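Local coordinates for protein ferulic acid esterase, AmCE1/Fae1A (Anaeromyces mucronatus, PDB 5CXX) that probably hydrolyses feruloyl esters to release ferulic acid, using an alpha/beta-hydrolase fold, at residues K230-H233 against E234-T237. Residues are numbered along the deposited sequence; the frame is centred on the assembly and turned at random.
Sequences KSYH and EILT
Thr237 grips the carbonyl oxygen of His233 twice, one turn apart on helix 228-238, the crossover helix of the beta-alpha-beta unit between strands 213-219 and 244-248 of this alpha/beta-hydrolase. Thr237 OG1 donates to His233 O at 2.7 Å, while Thr237 N gives that oxygen the usual i to i+4 bond from the opposite face of the carbonyl plane. The hydroxyl can reach back because OG1 lies anti to the carbonyl carbon of Thr237, beside its own N (chi1 -61°). The same hydroxyl sits over one face of the imidazole, with Thr237 OG1 3.4 Å from His233 CE1. That ring is fixed from outside the two segments: ND1 is hydrogen-bonded to NE2 of His243, and Trp245 stacks on it, tying the helix to strand 244-248 and the residue just before it. Three more backbone bonds, Glu234 N to Lys230 O, Ile235 N to Ser231 O and Leu236 N to Tyr232 O, continue the alpha-helical ladder, the last the straightest at 169°.

Glu234 and Lys230 run extended chains on the outer side; Glu234 OE1 lies 3.4 Å from Lys230 CE but 4.5 Å from Lys230 NZ, too far for a salt bridge. Glu234 OE2 is hydrogen-bonded to a glycerol, probably from the crystallisation liquor. Replacing Glu234 by an alanine removes the carboxylate and the CG packed 3.3 Å from Lys230 O; the lysine ammonium would probably lose a nearby opposite charge, and that carbonyl, still bonded to the backbone N, some cover.

On the buried side, Tyr232 OH is held by Ala182 O and Ile185 N, and Ile235 CD1 meets the edge of the phenol ring, 4.3 Å from Tyr232 CD1.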
loop_
_atom_site.group_PDB
_atom_site.type_symbol
_atom_site.label_atom_id
_atom_site.label_comp_id
_atom_site.label_asym_id
_atom_site.label_seq_id
_atom_site.Cartn_x
_atom_site.Cartn_y
_atom_site.Cartn_z
ATOM N N LYS A 230 -12.262 -6.731 -8.104
ATOM C CA LYS A 230 -12.777 -6.673 -9.473
ATOM C C LYS A 230 -13.799 -5.522 -9.651
ATOM O O LYS A 230 -13.810 -4.853 -10.709
ATOM C CB LYS A 230 -13.446 -8.003 -9.844
ATOM C CG LYS A 230 -13.875 -8.077 -11.317
ATOM C CD LYS A 230 -14.355 -9.524 -11.579
ATOM C CE LYS A 230 -14.828 -9.668 -13.031
ATOM N NZ LYS A 230 -15.369 -11.050 -13.294
ATOM N N SER A 231 -14.627 -5.298 -8.644
ATOM C CA SER A 231 -15.600 -4.189 -8.732
ATOM C C SER A 231 -14.876 -2.841 -8.866
ATOM O O SER A 231 -15.325 -1.991 -9.661
ATOM C CB SER A 231 -16.593 -4.180 -7.520
ATOM O OG SER A 231 -16.054 -3.547 -6.356
ATOM N N TYR A 232 -13.766 -2.675 -8.158
ATOM C CA TYR A 232 -12.995 -1.421 -8.271
ATOM C C TYR A 232 -12.384 -1.299 -9.667
ATOM O O TYR A 232 -12.344 -0.196 -10.239
ATOM C CB TYR A 232 -11.927 -1.378 -7.194
ATOM C CG TYR A 232 -12.517 -1.349 -5.801
ATOM C CD1 TYR A 232 -13.727 -0.729 -5.511
ATOM C CD2 TYR A 232 -11.838 -1.976 -4.774
ATOM C CE1 TYR A 232 -14.246 -0.696 -4.207
ATOM C CE2 TYR A 232 -12.340 -1.950 -3.480
ATOM C CZ TYR A 232 -13.537 -1.323 -3.198
ATOM O OH TYR A 232 -14.004 -1.287 -1.869
ATOM N N HIS A 233 -11.840 -2.404 -10.176
ATOM C CA HIS A 233 -11.346 -2.387 -11.574
ATOM C C HIS A 233 -12.438 -1.899 -12.512
ATOM O O HIS A 233 -12.204 -1.083 -13.425
ATOM C CB HIS A 233 -10.837 -3.791 -11.953
ATOM C CG HIS A 233 -10.760 -4.018 -13.419
ATOM N ND1 HIS A 233 -9.909 -3.303 -14.241
ATOM C CD2 HIS A 233 -11.473 -4.845 -14.235
ATOM C CE1 HIS A 233 -10.085 -3.706 -15.491
ATOM N NE2 HIS A 233 -11.017 -4.650 -15.516
ATOM N N GLU A 234 -13.622 -2.425 -12.312
ATOM C CA GLU A 234 -14.719 -2.079 -13.210
ATOM C C GLU A 234 -15.132 -0.598 -13.104
ATOM O O GLU A 234 -15.408 0.042 -14.103
ATOM C CB GLU A 234 -15.894 -3.017 -12.944
ATOM C CG GLU A 234 -15.537 -4.416 -13.468
ATOM C CD GLU A 234 -16.532 -5.522 -13.100
ATOM O OE1 GLU A 234 -16.313 -6.684 -13.508
ATOM O OE2 GLU A 234 -17.519 -5.242 -12.406
ATOM N N ILE A 235 -15.186 -0.070 -11.882
ATOM C CA ILE A 235 -15.569 1.316 -11.679
ATOM C C ILE A 235 -14.494 2.252 -12.246
ATOM O O ILE A 235 -14.824 3.153 -12.959
ATOM C CB ILE A 235 -15.725 1.582 -10.128
ATOM C CG1 ILE A 235 -16.961 0.832 -9.614
ATOM C CG2 ILE A 235 -15.815 3.119 -9.838
ATOM C CD1 ILE A 235 -16.940 0.554 -8.054
ATOM N N LEU A 236 -13.218 1.954 -11.987
ATOM C CA LEU A 236 -12.112 2.797 -12.501
ATOM C C LEU A 236 -12.155 2.793 -14.018
ATOM O O LEU A 236 -11.956 3.839 -14.682
ATOM C CB LEU A 236 -10.764 2.287 -12.015
ATOM C CG LEU A 236 -10.641 2.570 -10.495
ATOM C CD1 LEU A 236 -9.316 1.954 -10.023
ATOM C CD2 LEU A 236 -10.557 4.098 -10.213
ATOM N N THR A 237 -12.429 1.618 -14.597
ATOM C CA THR A 237 -12.508 1.510 -16.058
ATOM C C THR A 237 -13.654 2.361 -16.600
ATOM O O THR A 237 -13.506 3.102 -17.576
ATOM C CB THR A 237 -12.733 0.020 -16.501
ATOM O OG1 THR A 237 -11.624 -0.748 -16.049
ATOM C CG2 THR A 237 -12.798 -0.095 -18.030
#